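Local coordinates for protein voltage-sensor containing phosphatase (Ciona intestinalis, PDB 3V0D) that probably dephosphorylates phosphoinositides under voltage control, through a PTEN-like phosphatase domain followed by a C2 domain, at residues 221-226 and 274-279; 280-285 and 320-325; 243-248 and 256-261; 270-275 and 290-295. The protein carries 1 engineered substitution. All coordinates share one frame; numbering follows the deposited sequence.

Contact 1 (221-226 and 274-279); sequences SDLSMQ and FMSTSK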
loop_
_atom_site.group_PDB
_atom_site.type_symbol
_atom_site.label_atom_id
_atom_site.label_comp_id
_atom_site.label_asym_id
_atom_site.label_seq_id
_atom_site.Cartn_x
_atom_site.Cartn_y
_atom_site.Cartn_z
ATOM N N SER A 221 15.163 6.756 -22.540
ATOM C CA SER A 221 14.431 6.905 -23.780
ATOM C C SER A 221 13.215 5.996 -23.875
ATOM O O SER A 221 12.302 6.291 -24.648
ATOM C CB SER A 221 15.348 6.676 -24.990
ATOM O OG SER A 221 15.816 5.331 -25.049
ATOM N N ASP A 222 13.196 4.887 -23.137
ATOM C CA ASP A 222 12.058 3.984 -23.152
ATOM C C ASP A 222 10.950 4.390 -22.171
ATOM O O ASP A 222 9.887 3.786 -22.201
ATOM C CB ASP A 222 12.505 2.548 -22.817
ATOM C CG ASP A 222 13.321 2.476 -21.525
ATOM O OD1 ASP A 222 14.422 3.057 -21.508
ATOM O OD2 ASP A 222 12.854 1.862 -20.538
ATOM N N LEU A 223 11.207 5.359 -21.295
ATOM C CA LEU A 223 10.345 5.588 -20.145
ATOM C C LEU A 223 9.247 6.614 -20.383
ATOM O O LEU A 223 9.417 7.600 -21.122
ATOM C CB LEU A 223 11.187 6.022 -18.935
ATOM C CG LEU A 223 12.180 4.982 -18.394
ATOM C CD1 LEU A 223 13.003 5.587 -17.269
ATOM C CD2 LEU A 223 11.484 3.702 -17.937
ATOM N N SER A 224 8.161 6.403 -19.660
ATOM C CA SER A 224 7.102 7.394 -19.531
ATOM C C SER A 224 6.665 7.395 -18.070
ATOM O O SER A 224 6.903 6.436 -17.333
ATOM C CB SER A 224 5.940 7.116 -20.486
ATOM O OG SER A 224 5.487 5.799 -20.344
ATOM N N MET A 225 6.006 8.477 -17.664
ATOM C CA MET A 225 5.588 8.648 -16.273
ATOM C C MET A 225 4.148 9.124 -16.262
ATOM O O MET A 225 3.818 10.107 -16.929
ATOM C CB MET A 225 6.481 9.668 -15.564
ATOM C CG MET A 225 6.154 9.841 -14.092
ATOM S SD MET A 225 7.139 11.102 -13.281
ATOM C CE MET A 225 6.397 12.578 -13.969
ATOM N N GLN A 226 3.311 8.433 -15.503
ATOM C CA GLN A 226 1.909 8.784 -15.346
ATOM C C GLN A 226 1.673 9.198 -13.907
ATOM O O GLN A 226 2.075 8.500 -12.968
ATOM C CB GLN A 226 1.055 7.560 -15.664
ATOM C CG GLN A 226 -0.439 7.837 -15.644
ATOM C CD GLN A 226 -1.232 6.565 -15.741
ATOM O OE1 GLN A 226 -1.032 5.634 -14.957
ATOM N NE2 GLN A 226 -2.178 6.513 -16.686
ATOM N N PHE A 274 5.728 4.415 -13.620
ATOM C CA PHE A 274 6.723 4.498 -14.690
ATOM C C PHE A 274 6.547 3.298 -15.587
ATOM O O PHE A 274 6.602 2.143 -15.132
ATOM C CB PHE A 274 8.153 4.566 -14.133
ATOM C CG PHE A 274 8.410 5.818 -13.383
ATOM C CD1 PHE A 274 7.982 5.939 -12.056
ATOM C CD2 PHE A 274 9.035 6.905 -13.987
ATOM C CE1 PHE A 274 8.182 7.103 -11.340
ATOM C CE2 PHE A 274 9.253 8.098 -13.256
ATOM C CZ PHE A 274 8.799 8.185 -11.925
ATOM N N MET A 275 6.340 3.580 -16.876
ATOM C CA MET A 275 6.131 2.573 -17.916
ATOM C C MET A 275 7.319 2.566 -18.860
ATOM O O MET A 275 8.057 3.555 -18.940
ATOM C CB MET A 275 4.825 2.880 -18.662
ATOM C CG MET A 275 3.596 2.682 -17.781
ATOM S SD MET A 275 2.075 3.341 -18.442
ATOM C CE MET A 275 2.398 5.081 -18.223
ATOM N N SER A 276 7.475 1.464 -19.588
ATOM C CA SER A 276 8.593 1.352 -20.501
ATOM C C SER A 276 8.214 0.645 -21.771
ATOM O O SER A 276 7.463 -0.334 -21.749
ATOM C CB SER A 276 9.711 0.564 -19.830
ATOM O OG SER A 276 10.781 0.309 -20.714
ATOM N N THR A 277 8.774 1.107 -22.885
ATOM C CA THR A 277 8.658 0.388 -24.142
ATOM C C THR A 277 9.683 -0.742 -24.272
ATOM O O THR A 277 9.657 -1.478 -25.253
ATOM C CB THR A 277 8.829 1.353 -25.325
ATOM O OG1 THR A 277 10.099 1.982 -25.221
ATOM C CG2 THR A 277 7.711 2.383 -25.364
ATOM N N SER A 278 10.597 -0.875 -23.316
ATOM C CA SER A 278 11.635 -1.896 -23.383
ATOM C C SER A 278 11.114 -3.270 -23.056
ATOM O O SER A 278 10.504 -3.470 -21.989
ATOM C CB SER A 278 12.763 -1.593 -22.403
ATOM O OG SER A 278 13.657 -2.704 -22.346
ATOM N N LYS A 279 11.424 -4.227 -23.938
ATOM C CA LYS A 279 11.117 -5.653 -23.718
ATOM C C LYS A 279 12.088 -6.348 -22.740
ATOM O O LYS A 279 11.950 -7.548 -22.474
ATOM C CB LYS A 279 11.037 -6.396 -25.057
ATOM C CG LYS A 279 9.951 -5.871 -25.981
ATOM C CD LYS A 279 8.563 -5.881 -25.338
ATOM C CE LYS A 279 7.449 -6.034 -26.393
ATOM N NZ LYS A 279 7.278 -4.832 -27.273
HETATM O O HOH W 1 10.442 4.147 -26.684
#
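Met225 and Phe274 form the tight end of this contact. Their side chains run side by side on the buried face that they share with Leu223. Met225 CG lies over one face of the Phe274 ring, 4.0 Å from its centroid. The sulfur follows obliquely as a Met-aromatic contact, with Met225 SD 3.6 Å from Phe274 CZ. Val207, from the facing sheet, touches both side chains. The strands pair antiparallel in one sheet of the C2 beta sandwich. Ser224 N bonds to Met275 O and Met275 N to Ser224 O, both at 2.9 Å. Where the strands end, polar groups take over. Ser276 OG has swung anti to its own N (chi1 174°) and donates to the anti lone pair of Asp222 OD2 at 2.6 Å. The same OG accepts from Ser278 N at 2.9 Å, an ST turn. Asp222 OD1 is taken by Arg217 N. The outer side is loose: Thr277 is exposed, and a water 2.6 Å from Thr277 OG1 makes only a weak bond to Ser221 O.

Contact 2 (280-285 and 320-325); sequences SLPRGY and WKIYRD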
loop_
_atom_site.group_PDB
_atom_site.type_symbol
_atom_site.label_atom_id
_atom_site.label_comp_id
_atom_site.label_asym_id
_atom_site.label_seq_id
_atom_site.Cartn_x
_atom_site.Cartn_y
_atom_site.Cartn_z
ATOM N N SER A 280 13.054 -5.603 -22.210
ATOM C CA SER A 280 14.043 -6.111 -21.253
ATOM C C SER A 280 13.830 -5.545 -19.865
ATOM O O SER A 280 14.645 -5.751 -18.974
ATOM C CB SER A 280 15.465 -5.764 -21.709
ATOM O OG SER A 280 15.831 -6.498 -22.862
ATOM N N LEU A 281 12.758 -4.788 -19.659
ATOM C CA LEU A 281 12.490 -4.270 -18.334
ATOM C C LEU A 281 11.179 -4.919 -17.846
ATOM O O LEU A 281 10.102 -4.561 -18.306
ATOM C CB LEU A 281 12.426 -2.747 -18.385
ATOM C CG LEU A 281 12.267 -2.066 -17.024
ATOM C CD1 LEU A 281 13.387 -2.449 -16.060
ATOM C CD2 LEU A 281 12.211 -0.567 -17.181
ATOM N N PRO A 282 11.264 -5.886 -16.916
ATOM C CA PRO A 282 10.035 -6.582 -16.514
ATOM C C PRO A 282 9.021 -5.651 -15.824
ATOM O O PRO A 282 9.376 -4.661 -15.187
ATOM C CB PRO A 282 10.536 -7.640 -15.522
ATOM C CG PRO A 282 11.981 -7.869 -15.933
ATOM C CD PRO A 282 12.461 -6.491 -16.314
ATOM N N ARG A 283 7.754 -6.008 -15.942
ATOM C CA ARG A 283 6.714 -5.412 -15.115
ATOM C C ARG A 283 6.541 -6.196 -13.825
ATOM O O ARG A 283 6.658 -7.419 -13.813
ATOM C CB ARG A 283 5.399 -5.366 -15.876
ATOM C CG ARG A 283 5.457 -4.610 -17.180
ATOM C CD ARG A 283 4.113 -4.617 -17.887
ATOM N NE ARG A 283 4.241 -3.988 -19.196
ATOM C CZ ARG A 283 3.243 -3.768 -20.050
ATOM N NH1 ARG A 283 1.998 -4.123 -19.746
ATOM N NH2 ARG A 283 3.500 -3.190 -21.221
ATOM N N GLY A 284 6.287 -5.486 -12.731
ATOM C CA GLY A 284 5.980 -6.101 -11.444
ATOM C C GLY A 284 4.498 -5.980 -11.168
ATOM O O GLY A 284 3.673 -6.230 -12.049
ATOM N N TYR A 285 4.151 -5.554 -9.967
ATOM C CA TYR A 285 2.777 -5.208 -9.664
ATOM C C TYR A 285 2.381 -3.974 -10.457
ATOM O O TYR A 285 3.219 -3.204 -10.944
ATOM C CB TYR A 285 2.652 -4.864 -8.183
ATOM C CG TYR A 285 3.021 -5.928 -7.191
ATOM C CD1 TYR A 285 2.678 -7.260 -7.402
ATOM C CD2 TYR A 285 3.658 -5.574 -6.011
ATOM C CE1 TYR A 285 2.973 -8.240 -6.423
ATOM C CE2 TYR A 285 3.945 -6.505 -5.048
ATOM C CZ TYR A 285 3.613 -7.842 -5.260
ATOM O OH TYR A 285 3.899 -8.768 -4.282
ATOM N N TRP A 320 17.166 -6.907 -8.221
ATOM C CA TRP A 320 18.325 -6.084 -7.892
ATOM C C TRP A 320 19.508 -6.163 -8.872
ATOM O O TRP A 320 20.448 -5.399 -8.731
ATOM C CB TRP A 320 18.774 -6.339 -6.445
ATOM C CG TRP A 320 17.772 -5.790 -5.409
ATOM C CD1 TRP A 320 16.562 -5.153 -5.648
ATOM C CD2 TRP A 320 17.899 -5.873 -3.980
ATOM N NE1 TRP A 320 15.967 -4.813 -4.462
ATOM C CE2 TRP A 320 16.747 -5.252 -3.421
ATOM C CE3 TRP A 320 18.866 -6.432 -3.113
ATOM C CZ2 TRP A 320 16.551 -5.160 -2.031
ATOM C CZ3 TRP A 320 18.672 -6.315 -1.752
ATOM C CH2 TRP A 320 17.530 -5.697 -1.217
ATOM N N LYS A 321 19.442 -7.044 -9.869
ATOM C CA LYS A 321 20.416 -6.951 -10.959
ATOM C C LYS A 321 20.109 -5.809 -11.908
ATOM O O LYS A 321 21.002 -5.298 -12.595
ATOM C CB LYS A 321 20.507 -8.249 -11.765
ATOM C CG LYS A 321 21.045 -9.434 -10.991
ATOM C CD LYS A 321 21.549 -10.555 -11.911
ATOM C CE LYS A 321 20.436 -11.170 -12.761
ATOM N NZ LYS A 321 19.334 -11.798 -11.957
ATOM N N ILE A 322 18.835 -5.432 -11.951
ATOM C CA ILE A 322 18.373 -4.320 -12.780
ATOM C C ILE A 322 18.410 -3.015 -11.985
ATOM O O ILE A 322 18.975 -2.021 -12.441
ATOM C CB ILE A 322 16.977 -4.587 -13.377
ATOM C CG1 ILE A 322 17.066 -5.739 -14.394
ATOM C CG2 ILE A 322 16.419 -3.326 -14.046
ATOM C CD1 ILE A 322 15.762 -6.043 -15.113
ATOM N N TYR A 323 17.773 -3.017 -10.809
ATOM C CA TYR A 323 17.773 -1.835 -9.959
ATOM C C TYR A 323 18.901 -2.005 -8.961
ATOM O O TYR A 323 18.776 -2.769 -8.014
ATOM C CB TYR A 323 16.410 -1.661 -9.245
ATOM C CG TYR A 323 15.250 -1.657 -10.204
ATOM C CD1 TYR A 323 14.428 -2.763 -10.304
ATOM C CD2 TYR A 323 15.007 -0.567 -11.048
ATOM C CE1 TYR A 323 13.367 -2.781 -11.210
ATOM C CE2 TYR A 323 13.942 -0.570 -11.955
ATOM C CZ TYR A 323 13.154 -1.687 -12.044
ATOM O OH TYR A 323 12.127 -1.681 -12.949
ATOM N N ARG A 324 20.002 -1.311 -9.214
ATOM C CA ARG A 324 21.198 -1.418 -8.387
ATOM C C ARG A 324 21.044 -0.606 -7.109
ATOM O O ARG A 324 20.043 0.101 -6.916
ATOM C CB ARG A 324 22.418 -1.015 -9.216
ATOM C CG ARG A 324 22.701 -2.008 -10.338
ATOM C CD ARG A 324 23.797 -1.520 -11.288
ATOM N NE ARG A 324 23.290 -0.501 -12.212
ATOM C CZ ARG A 324 23.701 0.762 -12.279
ATOM N NH1 ARG A 324 24.675 1.215 -11.482
ATOM N NH2 ARG A 324 23.175 1.569 -13.190
ATOM N N ASP A 325 22.005 -0.743 -6.196
ATOM C CA ASP A 325 21.770 -0.208 -4.841
ATOM C C ASP A 325 21.635 1.313 -4.783
ATOM O O ASP A 325 21.033 1.835 -3.843
ATOM C CB ASP A 325 22.750 -0.755 -3.795
ATOM C CG ASP A 325 24.186 -0.429 -4.094
ATOM O OD1 ASP A 325 24.487 0.489 -4.876
ATOM O OD2 ASP A 325 25.047 -1.095 -3.492
HETATM O O HOH W 2 11.557 -4.268 -13.675
#
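Leu281 and Ile322 meet through single methyl groups, Leu281 CD1 lying 3.7 Å from Ile322 CG2. The same Leu281 CD1 is 3.4 Å from Tyr323 OH, where the leucine and tyrosine side chains cross at about a right angle. Pro282 CD meets the delta methyl of its partner, Ile322 CD1, at 3.5 Å. One isoleucine thus spends two branches on the contact. Its CG2, anti to the backbone N, faces the leucine and also lies over the centre of the Tyr323 ring. No direct hydrogen bond joins the two segments. A water does so instead: it donates to Pro282 O at 2.7 Å and is hydrogen-bonded to Tyr323 OH, also at 2.7 Å. Both segments belong to the C2 domain. Residues 280-285 lie in the loop between two strands of one sheet of the sandwich, and 320-325 in the loop between two strands of the other. Further out, Pro289 touches both Leu281 and Tyr323. Phe327 meets the tyrosine ring with steeply inclined planes. Arg308 NH1 bonds to Tyr323 O.

Contact 3 (243-248 and 256-261); sequences YNCALQ and VTCEVK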
loop_
_atom_site.group_PDB
_atom_site.type_symbol
_atom_site.label_atom_id
_atom_site.label_comp_id
_atom_site.label_asym_id
_atom_site.label_seq_id
_atom_site.Cartn_x
_atom_site.Cartn_y
_atom_site.Cartn_z
ATOM N N TYR A 243 6.877 14.700 -24.675
ATOM C CA TYR A 243 5.441 14.872 -24.463
ATOM C C TYR A 243 5.252 15.280 -23.001
ATOM O O TYR A 243 5.518 14.492 -22.078
ATOM C CB TYR A 243 4.807 13.532 -24.784
ATOM C CG TYR A 243 3.307 13.359 -24.699
ATOM C CD1 TYR A 243 2.625 13.401 -23.473
ATOM C CD2 TYR A 243 2.589 12.998 -25.820
ATOM C CE1 TYR A 243 1.255 13.135 -23.396
ATOM C CE2 TYR A 243 1.238 12.740 -25.753
ATOM C CZ TYR A 243 0.577 12.796 -24.536
ATOM O OH TYR A 243 -0.780 12.528 -24.512
ATOM N N ASN A 244 4.850 16.539 -22.795
ATOM C CA ASN A 244 4.763 17.154 -21.463
ATOM C C ASN A 244 6.063 17.071 -20.666
ATOM O O ASN A 244 6.023 17.045 -19.430
ATOM C CB ASN A 244 3.614 16.580 -20.620
ATOM C CG ASN A 244 2.261 16.952 -21.129
ATOM O OD1 ASN A 244 2.021 18.101 -21.550
ATOM N ND2 ASN A 244 1.337 15.998 -21.064
ATOM N N CYS A 245 7.225 17.108 -21.329
ATOM C CA CYS A 245 8.471 17.002 -20.575
ATOM C C CYS A 245 9.656 17.344 -21.464
ATOM O O CYS A 245 9.512 17.569 -22.660
ATOM C CB CYS A 245 8.641 15.584 -19.968
ATOM S SG CYS A 245 8.873 14.309 -21.203
ATOM N N ALA A 246 10.833 17.369 -20.848
ATOM C CA ALA A 246 12.101 17.533 -21.560
ATOM C C ALA A 246 13.164 16.706 -20.858
ATOM O O ALA A 246 13.508 16.966 -19.705
ATOM C CB ALA A 246 12.508 18.992 -21.627
ATOM N N LEU A 247 13.687 15.705 -21.552
ATOM C CA LEU A 247 14.639 14.760 -20.991
ATOM C C LEU A 247 16.081 15.158 -21.212
ATOM O O LEU A 247 16.447 15.563 -22.316
ATOM C CB LEU A 247 14.417 13.420 -21.699
ATOM C CG LEU A 247 15.382 12.268 -21.397
ATOM C CD1 LEU A 247 15.247 11.829 -19.967
ATOM C CD2 LEU A 247 15.153 11.099 -22.349
ATOM N N GLN A 248 16.896 14.985 -20.172
ATOM C CA GLN A 248 18.356 15.084 -20.274
ATOM C C GLN A 248 18.982 13.813 -19.682
ATOM O O GLN A 248 18.613 13.370 -18.597
ATOM C CB GLN A 248 18.880 16.347 -19.560
ATOM C CG GLN A 248 20.409 16.487 -19.579
ATOM C CD GLN A 248 20.964 17.714 -18.820
ATOM O OE1 GLN A 248 20.235 18.438 -18.132
ATOM N NE2 GLN A 248 22.274 17.935 -18.940
ATOM N N VAL A 256 19.231 10.281 -15.370
ATOM C CA VAL A 256 18.365 11.089 -16.232
ATOM C C VAL A 256 17.641 12.101 -15.366
ATOM O O VAL A 256 17.265 11.828 -14.213
ATOM C CB VAL A 256 17.360 10.273 -17.074
ATOM C CG1 VAL A 256 18.035 9.456 -18.145
ATOM C CG2 VAL A 256 16.531 9.433 -16.207
ATOM N N THR A 257 17.501 13.286 -15.940
ATOM C CA THR A 257 16.755 14.363 -15.359
ATOM C C THR A 257 15.707 14.804 -16.395
ATOM O O THR A 257 16.040 14.995 -17.558
ATOM C CB THR A 257 17.734 15.486 -14.978
ATOM O OG1 THR A 257 18.854 14.925 -14.268
ATOM C CG2 THR A 257 17.054 16.469 -14.105
ATOM N N CYS A 258 14.472 14.976 -15.972
ATOM C CA CYS A 258 13.411 15.329 -16.877
ATOM C C CYS A 258 12.593 16.451 -16.299
ATOM O O CYS A 258 12.045 16.313 -15.209
ATOM C CB CYS A 258 12.616 14.057 -17.153
ATOM S SG CYS A 258 11.670 14.130 -18.592
ATOM N N GLU A 259 12.519 17.566 -17.021
ATOM C CA GLU A 259 11.610 18.612 -16.660
ATOM C C GLU A 259 10.200 18.139 -16.946
ATOM O O GLU A 259 9.936 17.631 -18.040
ATOM C CB GLU A 259 11.905 19.865 -17.449
ATOM C CG GLU A 259 10.946 20.978 -17.121
ATOM C CD GLU A 259 11.106 22.176 -18.001
ATOM O OE1 GLU A 259 12.100 22.254 -18.759
ATOM O OE2 GLU A 259 10.225 23.053 -17.920
ATOM N N VAL A 260 9.316 18.275 -15.966
ATOM C CA VAL A 260 7.927 17.886 -16.107
ATOM C C VAL A 260 7.129 19.152 -16.388
ATOM O O VAL A 260 7.196 20.112 -15.612
ATOM C CB VAL A 260 7.463 17.175 -14.835
ATOM C CG1 VAL A 260 5.956 16.909 -14.864
ATOM C CG2 VAL A 260 8.251 15.874 -14.636
ATOM N N LYS A 261 6.383 19.156 -17.492
ATOM C CA LYS A 261 5.628 20.326 -17.914
ATOM C C LYS A 261 4.136 20.093 -17.744
ATOM O O LYS A 261 3.647 18.961 -17.883
ATOM C CB LYS A 261 5.933 20.622 -19.385
ATOM C CG LYS A 261 7.403 20.880 -19.672
ATOM C CD LYS A 261 7.589 21.063 -21.178
ATOM C CE LYS A 261 9.022 21.253 -21.551
ATOM N NZ LYS A 261 9.142 21.424 -23.027
HETATM O O HOH W 3 20.806 14.264 -16.171
#
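Lys261 lays its extended chain alongside the backbone of Cys245. Lys261 CD passes 4.0 Å from Cys245 N, and Lys261 CE is 3.9 Å from Cys245 O. The CE also comes within 4.2 Å of Ala246 CB. These are contacts of the aliphatic part of the lysine. The two strands are the arms of a beta hairpin, and 245-250 is an edge strand of its five-stranded C2 sheet within the chain. Ala246 with Glu259 and Gln248 with Thr257 are the hydrogen-bonded pairs. Gln248 N gives the shortest of these bonds, 2.8 Å to Thr257 O. Beyond the strand end, Lys261 N reaches Asn244 O at 2.9 Å, but from well above the carbonyl plane. Asn244 has a left-handed backbone, and its amide is held by Asn262 and by Leu236 O. On the face that carries Cys245 and Leu247, opposite Ala246, Leu247 crosses diagonally to Val256, with Leu247 CD1 3.9 Å from Val256 CB. There Phe239 touches both Cys245 and Leu247.

Contact 4 (270-275 and 290-295); sequences IKVRFM and FYFWFN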
loop_
_atom_site.group_PDB
_atom_site.type_symbol
_atom_site.label_atom_id
_atom_site.label_comp_id
_atom_site.label_asym_id
_atom_site.label_seq_id
_atom_site.Cartn_x
_atom_site.Cartn_y
_atom_site.Cartn_z
ATOM N N ILE A 270 -1.036 10.753 -4.121
ATOM C CA ILE A 270 -0.641 10.771 -5.518
ATOM C C ILE A 270 0.083 9.472 -5.815
ATOM O O ILE A 270 0.957 9.048 -5.044
ATOM C CB ILE A 270 0.272 11.991 -5.797
ATOM C CG1 ILE A 270 -0.418 13.317 -5.394
ATOM C CG2 ILE A 270 0.739 12.032 -7.249
ATOM C CD1 ILE A 270 -1.706 13.605 -6.122
ATOM N N LYS A 271 -0.268 8.855 -6.933
ATOM C CA LYS A 271 0.379 7.640 -7.405
ATOM C C LYS A 271 1.136 7.980 -8.677
ATOM O O LYS A 271 0.590 8.630 -9.579
ATOM C CB LYS A 271 -0.698 6.605 -7.697
ATOM C CG LYS A 271 -0.195 5.263 -8.147
ATOM C CD LYS A 271 -1.370 4.352 -8.561
ATOM C CE LYS A 271 -0.930 2.971 -8.888
ATOM N NZ LYS A 271 -2.080 2.157 -9.260
ATOM N N VAL A 272 2.382 7.540 -8.762
ATOM C CA VAL A 272 3.235 7.837 -9.905
ATOM C C VAL A 272 3.697 6.505 -10.461
ATOM O O VAL A 272 4.289 5.689 -9.736
ATOM C CB VAL A 272 4.436 8.699 -9.486
ATOM C CG1 VAL A 272 5.248 9.085 -10.697
ATOM C CG2 VAL A 272 3.957 9.951 -8.738
ATOM N N ARG A 273 3.405 6.261 -11.736
ATOM C CA ARG A 273 3.735 5.000 -12.404
ATOM C C ARG A 273 4.727 5.271 -13.515
ATOM O O ARG A 273 4.562 6.214 -14.300
ATOM C CB ARG A 273 2.488 4.362 -13.016
ATOM C CG ARG A 273 1.434 3.998 -11.968
ATOM C CD ARG A 273 0.120 3.509 -12.630
ATOM N NE ARG A 273 0.300 2.230 -13.308
ATOM C CZ ARG A 273 0.385 2.062 -14.621
ATOM N NH1 ARG A 273 0.225 3.074 -15.463
ATOM N NH2 ARG A 273 0.630 0.847 -15.083
ATOM N N PHE A 274 5.728 4.415 -13.620
ATOM C CA PHE A 274 6.723 4.498 -14.690
ATOM C C PHE A 274 6.547 3.298 -15.587
ATOM O O PHE A 274 6.602 2.143 -15.132
ATOM C CB PHE A 274 8.153 4.566 -14.133
ATOM C CG PHE A 274 8.410 5.818 -13.383
ATOM C CD1 PHE A 274 7.982 5.939 -12.056
ATOM C CD2 PHE A 274 9.035 6.905 -13.987
ATOM C CE1 PHE A 274 8.182 7.103 -11.340
ATOM C CE2 PHE A 274 9.253 8.098 -13.256
ATOM C CZ PHE A 274 8.799 8.185 -11.925
ATOM N N MET A 275 6.340 3.580 -16.876
ATOM C CA MET A 275 6.131 2.573 -17.916
ATOM C C MET A 275 7.319 2.566 -18.860
ATOM O O MET A 275 8.057 3.555 -18.940
ATOM C CB MET A 275 4.825 2.880 -18.662
ATOM C CG MET A 275 3.596 2.682 -17.781
ATOM S SD MET A 275 2.075 3.341 -18.442
ATOM C CE MET A 275 2.398 5.081 -18.223
ATOM N N PHE A 290 7.935 0.130 -12.327
ATOM C CA PHE A 290 8.047 0.630 -10.957
ATOM C C PHE A 290 7.099 1.791 -10.741
ATOM O O PHE A 290 6.747 2.492 -11.693
ATOM C CB PHE A 290 9.505 0.986 -10.585
ATOM C CG PHE A 290 10.196 1.972 -11.503
ATOM C CD1 PHE A 290 10.251 3.322 -11.197
ATOM C CD2 PHE A 290 10.889 1.523 -12.633
ATOM C CE1 PHE A 290 10.925 4.236 -12.017
ATOM C CE2 PHE A 290 11.534 2.416 -13.464
ATOM C CZ PHE A 290 11.574 3.762 -13.157
ATOM N N TYR A 291 6.667 1.955 -9.492
ATOM C CA TYR A 291 5.646 2.968 -9.164
ATOM C C TYR A 291 5.763 3.295 -7.693
ATOM O O TYR A 291 6.461 2.589 -6.941
ATOM C CB TYR A 291 4.230 2.488 -9.531
ATOM C CG TYR A 291 3.721 1.278 -8.747
ATOM C CD1 TYR A 291 2.742 1.434 -7.750
ATOM C CD2 TYR A 291 4.225 -0.017 -8.968
ATOM C CE1 TYR A 291 2.272 0.370 -7.033
ATOM C CE2 TYR A 291 3.764 -1.093 -8.249
ATOM C CZ TYR A 291 2.797 -0.897 -7.255
ATOM O OH TYR A 291 2.382 -2.008 -6.559
ATOM N N PHE A 292 5.054 4.331 -7.236
ATOM C CA PHE A 292 5.004 4.630 -5.810
ATOM C C PHE A 292 3.860 5.588 -5.524
ATOM O O PHE A 292 3.399 6.311 -6.408
ATOM C CB PHE A 292 6.350 5.201 -5.282
ATOM C CG PHE A 292 6.812 6.421 -5.990
ATOM C CD1 PHE A 292 6.363 7.694 -5.621
ATOM C CD2 PHE A 292 7.763 6.303 -7.005
ATOM C CE1 PHE A 292 6.851 8.824 -6.264
ATOM C CE2 PHE A 292 8.265 7.435 -7.638
ATOM C CZ PHE A 292 7.797 8.677 -7.292
ATOM N N TRP A 293 3.490 5.649 -4.243
ATOM C CA TRP A 293 2.546 6.626 -3.707
ATOM C C TRP A 293 3.217 7.567 -2.741
ATOM O O TRP A 293 4.110 7.174 -1.981
ATOM C CB TRP A 293 1.442 5.932 -2.936
ATOM C CG TRP A 293 0.503 5.104 -3.735
ATOM C CD1 TRP A 293 0.679 3.830 -4.217
ATOM C CD2 TRP A 293 -0.840 5.453 -4.050
ATOM N NE1 TRP A 293 -0.476 3.372 -4.812
ATOM C CE2 TRP A 293 -1.421 4.361 -4.719
ATOM C CE3 TRP A 293 -1.618 6.596 -3.814
ATOM C CZ2 TRP A 293 -2.743 4.362 -5.139
ATOM C CZ3 TRP A 293 -2.931 6.598 -4.232
ATOM C CH2 TRP A 293 -3.482 5.482 -4.887
ATOM N N PHE A 294 2.726 8.795 -2.680
ATOM C CA PHE A 294 3.079 9.713 -1.614
ATOM C C PHE A 294 1.894 10.638 -1.357
ATOM O O PHE A 294 0.997 10.756 -2.186
ATOM C CB PHE A 294 4.355 10.519 -1.941
ATOM C CG PHE A 294 4.165 11.510 -3.048
ATOM C CD1 PHE A 294 3.886 12.841 -2.762
ATOM C CD2 PHE A 294 4.191 11.119 -4.384
ATOM C CE1 PHE A 294 3.669 13.752 -3.771
ATOM C CE2 PHE A 294 3.959 12.035 -5.413
ATOM C CZ PHE A 294 3.704 13.356 -5.105
ATOM N N ASN A 295 1.915 11.316 -0.211
ATOM C CA ASN A 295 0.885 12.290 0.118
ATOM C C ASN A 295 1.493 13.686 0.140
ATOM O O ASN A 295 2.523 13.925 0.788
ATOM C CB ASN A 295 0.225 11.949 1.453
ATOM C CG ASN A 295 -0.963 12.870 1.739
ATOM O OD1 ASN A 295 -0.778 14.040 2.057
ATOM N ND2 ASN A 295 -2.168 12.362 1.586
#
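Lys271 climbs across the indole of Trp293. CG is anti to the backbone N (chi1 -178°), and the later torsions, all near 180°, keep the chain straight. Lys271 CB sits over the centre of the Trp293 six-membered ring, 3.7 Å from its centroid. Lys271 CG is 3.8 Å from Trp293 CE2, and Lys271 CD 3.7 Å from Trp293 CZ2. Lys271 CE then reaches Tyr291, 4.1 Å from its CD1. At the tip, Lys271 NZ and Arg273 NE form salt bridges with Asp286, one on each carboxylate oxygen. The strands pair antiparallel, and 290-295 is an edge strand of the four-stranded C2 sheet. On the opposite face these two segments carry apolar side chains. Val272 CB lies over the Phe292 ring, 4.2 Å from the centroid, and Ile270 packs likewise over Phe294. The Phe274 and Phe290 rings are near parallel (18°) but slid aside, with centroids 4.7 Å apart. Phe292 and Phe294 continue toward strand 328-335 of the second C2 sheet. On the lysine face, Trp293 NE1 bonds to Asn96 OD1 and Tyr291 OH to His95 O, which brings the sheet against the phosphatase domain. Two cations on the Asp286 carboxylate would probably keep it ionised.

In the fold
All four contacts lie in the C2 domain. Contacts 1 and 4 share Phe274 and Met275 on strand 269-276, and their centres are 13 Å apart. Contact 3 belongs to the facing sheet. It meets contact 1 across the sandwich core, where Met225 CE is 3.8 Å from Val260 CG2. It stays about 8 Å from contact 4 between nearest atoms. Contact 2 touches contact 1 through Leu281 CD2 and Ser276 CB at 3.8 Å. It touches contact 4 through Tyr323 OH and Phe290 CD2 at 3.4 Å. The active site is in the phosphatase domain, outside these contacts. Contact 4 borders that domain at helix 176-191 and His95, and Tyr285 of contact 2 stacks on His95.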